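Local coordinates for protein Ulp1-like SUMO protease (Chaetomium thermophilum, PDB 6DG4) that probably cleaves SUMO from its precursor or from modified proteins as a cysteine protease, the chain here being its C-terminal catalytic domain, at residues A[21-26]-A[234-239]; A[128-133]-A[167-172]; A[138-143]-A[208-213]. One frame throughout, in Å; residues are numbered along the deposited sequence.

Contact 1 (A[21-26]-A[234-239])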
loop_
_atom_site.group_PDB
_atom_site.type_symbol
_atom_site.label_atom_id
_atom_site.label_comp_id
_atom_site.label_asym_id
_atom_site.label_seq_id
_atom_site.Cartn_x
_atom_site.Cartn_y
_atom_site.Cartn_z
ATOM N N SER A 21 -2.789 -3.482 -24.585
ATOM C CA SER A 21 -4.067 -3.733 -25.235
ATOM C C SER A 21 -5.103 -4.237 -24.242
ATOM O O SER A 21 -6.280 -3.874 -24.330
ATOM C CB SER A 21 -3.868 -4.752 -26.355
ATOM O OG SER A 21 -3.136 -4.186 -27.422
ATOM N N ARG A 22 -4.686 -5.076 -23.295
ATOM C CA ARG A 22 -5.623 -5.614 -22.315
ATOM C C ARG A 22 -6.137 -4.513 -21.400
ATOM O O ARG A 22 -7.333 -4.467 -21.082
ATOM C CB ARG A 22 -4.916 -6.713 -21.529
ATOM C CG ARG A 22 -5.802 -7.578 -20.684
ATOM C CD ARG A 22 -5.156 -8.945 -20.560
ATOM N NE ARG A 22 -5.563 -9.628 -19.347
ATOM C CZ ARG A 22 -4.999 -10.742 -18.900
ATOM N NH1 ARG A 22 -3.982 -11.286 -19.565
ATOM N NH2 ARG A 22 -5.443 -11.291 -17.777
ATOM N N VAL A 23 -5.253 -3.605 -20.989
ATOM C CA VAL A 23 -5.659 -2.484 -20.152
ATOM C C VAL A 23 -6.601 -1.562 -20.913
ATOM O O VAL A 23 -7.621 -1.114 -20.371
ATOM C CB VAL A 23 -4.408 -1.758 -19.627
ATOM C CG1 VAL A 23 -4.772 -0.437 -19.013
ATOM C CG2 VAL A 23 -3.685 -2.635 -18.611
ATOM N N GLU A 24 -6.274 -1.252 -22.173
ATOM C CA GLU A 24 -7.159 -0.426 -22.988
ATOM C C GLU A 24 -8.518 -1.089 -23.146
ATOM O O GLU A 24 -9.558 -0.422 -23.077
ATOM C CB GLU A 24 -6.527 -0.169 -24.359
ATOM C CG GLU A 24 -7.356 0.737 -25.270
ATOM C CD GLU A 24 -6.731 0.926 -26.641
ATOM O OE1 GLU A 24 -5.607 0.427 -26.861
ATOM O OE2 GLU A 24 -7.366 1.572 -27.502
ATOM N N ALA A 25 -8.533 -2.410 -23.352
ATOM C CA ALA A 25 -9.797 -3.117 -23.505
ATOM C C ALA A 25 -10.622 -3.081 -22.225
ATOM O O ALA A 25 -11.856 -3.034 -22.287
ATOM C CB ALA A 25 -9.541 -4.556 -23.952
ATOM N N ALA A 26 -9.960 -3.068 -21.063
ATOM C CA ALA A 26 -10.682 -2.984 -19.799
ATOM C C ALA A 26 -11.433 -1.668 -19.679
ATOM O O ALA A 26 -12.572 -1.638 -19.203
ATOM C CB ALA A 26 -9.724 -3.140 -18.620
ATOM N N ARG A 234 0.245 0.165 -15.210
ATOM C CA ARG A 234 0.833 -1.026 -14.610
ATOM C C ARG A 234 -0.023 -1.544 -13.464
ATOM O O ARG A 234 -0.215 -2.757 -13.329
ATOM C CB ARG A 234 2.251 -0.719 -14.133
ATOM C CG ARG A 234 3.210 -0.361 -15.275
ATOM C CD ARG A 234 4.660 -0.228 -14.794
ATOM N NE ARG A 234 5.081 -1.489 -14.200
ATOM C CZ ARG A 234 5.417 -2.579 -14.885
ATOM N NH1 ARG A 234 5.439 -2.586 -16.214
ATOM N NH2 ARG A 234 5.723 -3.681 -14.228
ATOM N N ILE A 235 -0.542 -0.641 -12.627
ATOM C CA ILE A 235 -1.445 -1.053 -11.556
ATOM C C ILE A 235 -2.673 -1.728 -12.141
ATOM O O ILE A 235 -3.131 -2.764 -11.644
ATOM C CB ILE A 235 -1.821 0.158 -10.682
ATOM C CG1 ILE A 235 -0.606 0.647 -9.889
ATOM C CG2 ILE A 235 -2.972 -0.193 -9.728
ATOM C CD1 ILE A 235 -0.781 2.058 -9.354
ATOM N N ALA A 236 -3.228 -1.155 -13.212
ATOM C CA ALA A 236 -4.382 -1.762 -13.866
ATOM C C ALA A 236 -4.061 -3.176 -14.335
ATOM O O ALA A 236 -4.851 -4.106 -14.132
ATOM C CB ALA A 236 -4.830 -0.897 -15.044
ATOM N N ALA A 237 -2.900 -3.355 -14.971
ATOM C CA ALA A 237 -2.501 -4.680 -15.434
ATOM C C ALA A 237 -2.369 -5.663 -14.275
ATOM O O ALA A 237 -2.795 -6.820 -14.381
ATOM C CB ALA A 237 -1.189 -4.588 -16.214
ATOM N N VAL A 238 -1.759 -5.229 -13.166
ATOM C CA VAL A 238 -1.627 -6.100 -11.999
ATOM C C VAL A 238 -2.998 -6.532 -11.493
ATOM O O VAL A 238 -3.221 -7.706 -11.169
ATOM C CB VAL A 238 -0.803 -5.404 -10.898
ATOM C CG1 VAL A 238 -0.888 -6.182 -9.592
ATOM C CG2 VAL A 238 0.649 -5.257 -11.331
ATOM N N LEU A 239 -3.942 -5.591 -11.412
ATOM C CA LEU A 239 -5.279 -5.944 -10.949
ATOM C C LEU A 239 -5.944 -6.940 -11.895
ATOM O O LEU A 239 -6.536 -7.930 -11.449
ATOM C CB LEU A 239 -6.132 -4.686 -10.780
ATOM C CG LEU A 239 -5.668 -3.716 -9.690
ATOM C CD1 LEU A 239 -6.426 -2.408 -9.765
ATOM C CD2 LEU A 239 -5.800 -4.315 -8.290
#
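Within segments 21-26 and 234-239, Val23 alone crosses from the first helix, and it lands on Ala236 and Ala237. The side-chain contacts across the two segments are all apolar. The two methyl groups of Val23 divide the work. CG1 stands anti to the backbone N (chi1 168°), and Val23 CG1 meets Ala236 CB at 4.0 Å. CG2, anti to the carbonyl carbon, lies nearer Ala237. Val23 CG2 comes 4.0 Å from Ala237 CB. Val23 CG2 is also 4.1 Å from Ala236 CB, so this methyl touches both alanines.

A second kind of contact is between side chain and main chain. Val23 CG2 sits 3.8 Å from Ala237 N, so the methyl rests on the peptide backbone as well as on a neighbouring methyl. The alanine side chains end at CB, so the main chain of Ala237 is within reach of the valine. Val23 CA and Ala237 CA are 6.1 Å apart.

Polar groups bond away from the interface. Ser21 OG bonds to Glu17 O within its own helix. Arg234 NH1 bonds to Thr13 O, which ties helix 228-241 to the N-terminal region just ahead of helix 17-27.

Loop residues complete the apolar surroundings. Leu54 touches Val23, Leu53 touches Ala236, and Phe248 touches Ala237. The buried area is small, 101 Å² with both sides summed. This is a close helix-helix contact of a valine on an alanine pair, joining an N-terminal helix to the last helix of the chain in this Ulp1-type catalytic domain fragment.

Contact 2 (A[128-133]-A[167-172])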
loop_
_atom_site.group_PDB
_atom_site.type_symbol
_atom_site.label_atom_id
_atom_site.label_comp_id
_atom_site.label_asym_id
_atom_site.label_seq_id
_atom_site.Cartn_x
_atom_site.Cartn_y
_atom_site.Cartn_z
ATOM N N ILE A 128 3.557 -3.374 8.188
ATOM C CA ILE A 128 2.123 -3.127 8.293
ATOM C C ILE A 128 1.815 -1.893 7.454
ATOM O O ILE A 128 2.345 -0.807 7.720
ATOM C CB ILE A 128 1.688 -2.919 9.753
ATOM C CG1 ILE A 128 2.029 -4.155 10.594
ATOM C CG2 ILE A 128 0.198 -2.598 9.820
ATOM C CD1 ILE A 128 1.781 -3.966 12.084
ATOM N N LEU A 129 0.961 -2.059 6.446
ATOM C CA LEU A 129 0.606 -0.995 5.514
ATOM C C LEU A 129 -0.783 -0.463 5.856
ATOM O O LEU A 129 -1.763 -1.214 5.825
ATOM C CB LEU A 129 0.617 -1.543 4.085
ATOM C CG LEU A 129 1.945 -2.130 3.588
ATOM C CD1 LEU A 129 1.733 -2.839 2.252
ATOM C CD2 LEU A 129 3.015 -1.050 3.453
ATOM N N ILE A 130 -0.865 0.822 6.178
ATOM C CA ILE A 130 -2.110 1.462 6.582
ATOM C C ILE A 130 -2.383 2.618 5.631
ATOM O O ILE A 130 -1.766 3.681 5.729
ATOM C CB ILE A 130 -2.045 1.950 8.043
ATOM C CG1 ILE A 130 -1.818 0.773 8.993
ATOM C CG2 ILE A 130 -3.320 2.703 8.411
ATOM C CD1 ILE A 130 -1.437 1.192 10.404
ATOM N N PRO A 131 -3.291 2.440 4.670
ATOM C CA PRO A 131 -3.655 3.555 3.785
ATOM C C PRO A 131 -4.532 4.550 4.530
ATOM O O PRO A 131 -5.491 4.170 5.204
ATOM C CB PRO A 131 -4.427 2.880 2.642
ATOM C CG PRO A 131 -4.394 1.417 2.900
ATOM C CD PRO A 131 -4.041 1.216 4.344
ATOM N N ILE A 132 -4.201 5.832 4.394
ATOM C CA ILE A 132 -4.863 6.907 5.120
ATOM C C ILE A 132 -5.429 7.888 4.108
ATOM O O ILE A 132 -4.696 8.383 3.245
ATOM C CB ILE A 132 -3.879 7.633 6.056
ATOM C CG1 ILE A 132 -3.422 6.694 7.174
ATOM C CG2 ILE A 132 -4.515 8.897 6.621
ATOM C CD1 ILE A 132 -2.364 7.280 8.095
ATOM N N CYS A 133 -6.717 8.187 4.224
ATOM C CA CYS A 133 -7.340 9.200 3.384
ATOM C C CYS A 133 -7.960 10.267 4.277
ATOM O O CYS A 133 -8.903 9.984 5.022
ATOM C CB CYS A 133 -8.401 8.581 2.482
ATOM S SG CYS A 133 -8.959 9.721 1.195
ATOM N N ALA A 167 2.036 10.010 16.168
ATOM C CA ALA A 167 1.613 9.763 17.542
ATOM C C ALA A 167 0.479 8.745 17.601
ATOM O O ALA A 167 0.445 7.896 18.503
ATOM C CB ALA A 167 1.195 11.076 18.198
ATOM N N LYS A 168 -0.465 8.817 16.659
ATOM C CA LYS A 168 -1.559 7.850 16.636
ATOM C C LYS A 168 -1.053 6.448 16.329
ATOM O O LYS A 168 -1.563 5.463 16.877
ATOM C CB LYS A 168 -2.616 8.286 15.626
ATOM C CG LYS A 168 -3.426 9.472 16.127
ATOM C CD LYS A 168 -4.444 9.938 15.117
ATOM C CE LYS A 168 -5.162 11.178 15.618
ATOM N NZ LYS A 168 -5.912 10.919 16.873
ATOM N N LEU A 169 -0.052 6.337 15.459
ATOM C CA LEU A 169 0.532 5.031 15.186
ATOM C C LEU A 169 1.191 4.451 16.433
ATOM O O LEU A 169 1.056 3.254 16.710
ATOM C CB LEU A 169 1.535 5.143 14.041
ATOM C CG LEU A 169 0.961 5.553 12.681
ATOM C CD1 LEU A 169 2.086 5.704 11.667
ATOM C CD2 LEU A 169 -0.082 4.558 12.199
ATOM N N LEU A 170 1.928 5.270 17.188
ATOM C CA LEU A 170 2.561 4.767 18.403
ATOM C C LEU A 170 1.528 4.398 19.462
ATOM O O LEU A 170 1.734 3.436 20.211
ATOM C CB LEU A 170 3.559 5.789 18.946
ATOM C CG LEU A 170 4.842 5.902 18.118
ATOM C CD1 LEU A 170 5.607 7.166 18.475
ATOM C CD2 LEU A 170 5.740 4.692 18.330
ATOM N N GLU A 171 0.414 5.131 19.535
ATOM C CA GLU A 171 -0.660 4.741 20.446
ATOM C C GLU A 171 -1.217 3.372 20.070
ATOM O O GLU A 171 -1.498 2.542 20.945
ATOM C CB GLU A 171 -1.760 5.805 20.441
ATOM C CG GLU A 171 -1.338 7.119 21.096
ATOM C CD GLU A 171 -2.309 8.269 20.845
ATOM O OE1 GLU A 171 -3.278 8.098 20.068
ATOM O OE2 GLU A 171 -2.093 9.355 21.427
ATOM N N LEU A 172 -1.364 3.113 18.769
ATOM C CA LEU A 172 -1.841 1.814 18.310
ATOM C C LEU A 172 -0.864 0.709 18.689
ATOM O O LEU A 172 -1.270 -0.355 19.172
ATOM C CB LEU A 172 -2.045 1.856 16.793
ATOM C CG LEU A 172 -2.428 0.545 16.106
ATOM C CD1 LEU A 172 -3.783 0.053 16.588
ATOM C CD2 LEU A 172 -2.437 0.739 14.599
#
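Ile130 reaches from strand 127-134 to Leu169 and Leu172 of helix 163-177. Its CB leaves the strand toward the helix, but Ile130 CB lies 5.3 Å from Leu169 CD2, too far to touch. At CB the chain forks. CG2 stands anti to the backbone N and also stops short of the helix segment. CG1 is anti to the carbonyl carbon (chi1 -61°), and it carries the chain onward without touching the leucines itself. The next bond is extended, with chi2 167°, which sends CD1 out to the tip. This methyl makes both contacts. Ile130 CD1 meets Leu169 CD2 at 4.0 Å. The distance from Ile130 CD1 to Leu172 CD2 is 4.3 Å.

The two leucines sit three residues apart and bring their CD2 methyls to the same atom. Ile130 and Leu169 pass each other in opposite directions, and their terminal methyls CD1 and CD2 are the atoms that touch. The backbones stay well separated, with Ile130 CA and Leu169 CA 9.7 Å apart.

Phe96 of helix 96-103 touches both Ile130 and Leu172. Phe92 also packs on Ile130, and aromatic rings thus border the aliphatic contact. Leu129 and Pro131 project from the other face of the strand onto helix 62-80. The central sheet therefore has helices on both faces, a layered alpha/beta organisation consistent with the papain-like fold of clan CA proteases.

Contact 3 (A[138-143]-A[208-213])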
loop_
_atom_site.group_PDB
_atom_site.type_symbol
_atom_site.label_atom_id
_atom_site.label_comp_id
_atom_site.label_asym_id
_atom_site.label_seq_id
_atom_site.Cartn_x
_atom_site.Cartn_y
_atom_site.Cartn_z
ATOM N N TRP A 138 -4.649 10.880 -0.100
ATOM C CA TRP A 138 -4.156 9.578 0.314
ATOM C C TRP A 138 -2.681 9.663 0.671
ATOM O O TRP A 138 -1.880 10.208 -0.097
ATOM C CB TRP A 138 -4.303 8.563 -0.821
ATOM C CG TRP A 138 -5.676 8.053 -0.996
ATOM C CD1 TRP A 138 -6.575 8.450 -1.929
ATOM C CD2 TRP A 138 -6.319 7.035 -0.221
ATOM N NE1 TRP A 138 -7.748 7.753 -1.783
ATOM C CE2 TRP A 138 -7.611 6.868 -0.745
ATOM C CE3 TRP A 138 -5.926 6.246 0.865
ATOM C CZ2 TRP A 138 -8.516 5.956 -0.221
ATOM C CZ3 TRP A 138 -6.827 5.339 1.384
ATOM C CH2 TRP A 138 -8.104 5.202 0.842
ATOM N N THR A 139 -2.339 9.077 1.819
ATOM C CA THR A 139 -0.976 8.893 2.286
ATOM C C THR A 139 -0.869 7.473 2.834
ATOM O O THR A 139 -1.857 6.734 2.894
ATOM C CB THR A 139 -0.607 9.924 3.361
ATOM O OG1 THR A 139 -1.481 9.790 4.494
ATOM C CG2 THR A 139 -0.686 11.343 2.799
ATOM N N LEU A 140 0.340 7.096 3.244
ATOM C CA LEU A 140 0.637 5.733 3.666
ATOM C C LEU A 140 1.321 5.762 5.022
ATOM O O LEU A 140 2.402 6.342 5.159
ATOM C CB LEU A 140 1.564 5.048 2.660
ATOM C CG LEU A 140 1.900 3.592 2.986
ATOM C CD1 LEU A 140 0.676 2.704 2.805
ATOM C CD2 LEU A 140 3.072 3.104 2.144
ATOM N N ALA A 141 0.715 5.117 6.009
ATOM C CA ALA A 141 1.407 4.831 7.256
ATOM C C ALA A 141 2.019 3.441 7.150
ATOM O O ALA A 141 1.420 2.525 6.580
ATOM C CB ALA A 141 0.451 4.909 8.445
ATOM N N VAL A 142 3.223 3.296 7.691
ATOM C CA VAL A 142 3.950 2.035 7.655
ATOM C C VAL A 142 4.502 1.790 9.048
ATOM O O VAL A 142 5.273 2.605 9.568
ATOM C CB VAL A 142 5.088 2.049 6.621
ATOM C CG1 VAL A 142 5.782 0.684 6.561
ATOM C CG2 VAL A 142 4.563 2.437 5.250
ATOM N N ILE A 143 4.109 0.685 9.653
ATOM C CA ILE A 143 4.712 0.232 10.896
ATOM C C ILE A 143 5.638 -0.922 10.546
ATOM O O ILE A 143 5.264 -1.819 9.777
ATOM C CB ILE A 143 3.644 -0.187 11.918
ATOM C CG1 ILE A 143 2.698 0.984 12.212
ATOM C CG2 ILE A 143 4.306 -0.680 13.200
ATOM C CD1 ILE A 143 1.474 0.603 13.049
ATOM N N THR A 208 2.636 3.189 -4.750
ATOM C CA THR A 208 4.018 2.969 -5.163
ATOM C C THR A 208 4.950 2.982 -3.961
ATOM O O THR A 208 5.886 2.176 -3.886
ATOM C CB THR A 208 4.417 4.006 -6.214
ATOM O OG1 THR A 208 3.506 3.944 -7.319
ATOM C CG2 THR A 208 5.815 3.735 -6.741
ATOM N N ASN A 209 4.703 3.883 -3.004
ATOM C CA ASN A 209 5.480 3.881 -1.771
ATOM C C ASN A 209 5.267 2.592 -0.992
ATOM O O ASN A 209 6.191 2.093 -0.340
ATOM C CB ASN A 209 5.133 5.101 -0.920
ATOM C CG ASN A 209 5.724 6.374 -1.482
ATOM O OD1 ASN A 209 6.714 6.339 -2.212
ATOM N ND2 ASN A 209 5.119 7.502 -1.155
ATOM N N ALA A 210 4.050 2.044 -1.037
ATOM C CA ALA A 210 3.784 0.773 -0.374
ATOM C C ALA A 210 4.560 -0.366 -1.027
ATOM O O ALA A 210 5.099 -1.233 -0.326
ATOM C CB ALA A 210 2.282 0.488 -0.358
ATOM N N ILE A 211 4.640 -0.383 -2.364
ATOM C CA ILE A 211 5.458 -1.388 -3.037
ATOM C C ILE A 211 6.895 -1.285 -2.550
ATOM O O ILE A 211 7.524 -2.281 -2.177
ATOM C CB ILE A 211 5.395 -1.225 -4.566
ATOM C CG1 ILE A 211 3.994 -1.489 -5.117
ATOM C CG2 ILE A 211 6.413 -2.161 -5.226
ATOM C CD1 ILE A 211 3.857 -1.159 -6.601
ATOM N N CYS A 212 7.437 -0.067 -2.549
ATOM C CA CYS A 212 8.829 0.124 -2.163
ATOM C C CYS A 212 9.072 -0.304 -0.719
ATOM O O CYS A 212 9.978 -1.096 -0.441
ATOM C CB CYS A 212 9.231 1.582 -2.384
ATOM S SG CYS A 212 9.361 2.043 -4.139
ATOM N N LEU A 213 8.282 0.206 0.221
ATOM C CA LEU A 213 8.539 -0.123 1.620
ATOM C C LEU A 213 8.378 -1.619 1.880
ATOM O O LEU A 213 9.177 -2.211 2.614
ATOM C CB LEU A 213 7.663 0.716 2.546
ATOM C CG LEU A 213 8.313 2.005 3.051
ATOM C CD1 LEU A 213 9.353 1.692 4.126
ATOM C CD2 LEU A 213 8.940 2.797 1.909
#
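Leu140 lays its CD2 methyl over the backbone of Ala210 on helix 202-215. Leu140 CD2 is 3.5 Å from Ala210 N. Leu140 CD2 also lies 3.7 Å from Ala210 CB. On the preceding peptide, Leu140 CD2 is 3.9 Å from Asn209 C. The other methyl is a little farther off, with Leu140 CD1 at 4.2 Å from Ala210 CB. Both methyls face Ala210 CB, and CD2 also rests on the main chain. With CG anti to the backbone N (chi1 -178°), Leu140 extends from the strand toward this spot.

Further along, Val142 CG2 meets Leu213 CG at 4.4 Å, a looser contact. The strand and helix segments run side by side and nearly parallel, 19° apart in direction. Their axes come within 9.1 Å of each other. This lets Leu140 and Val142, two residues apart, meet helix positions about one turn apart.

Asn209 offers its CB to Leu140, while its amide oxygen OD1 bonds to Tyr223 OH. Leu153 of strand 149-153 packs against Asn209, Val142 and Leu213. In papain-like proteases such a central helix carries the nucleophilic cysteine at its N-terminal end, and helix 202-215 is consistent with that role.

Side chain to side chain, the contact is purely apolar. It depends on shape and burial, and the small CB of Ala210 lets the leucine methyl come right down to the helix backbone.

In the fold
The touching residues are buried in all three contacts, but their places differ. Contact 3 lies about 5 Å from the centre of the chain, contact 2 about 12 Å and contact 1 about 19 Å, measured between centres. Contacts 2 and 3 use neighbouring strands of one sheet and pack helices on its opposite faces; backbone bonds between the strands link them. Contact 1 has no strand. It pairs two helices on the far side of the centre from contact 2, and its first helix turns an exposed polar side outward. All three are apolar. Contact 2 joins side-chain tips between well-separated backbones, whereas contacts 1 and 3 press methyls onto helix backbone beside alanines.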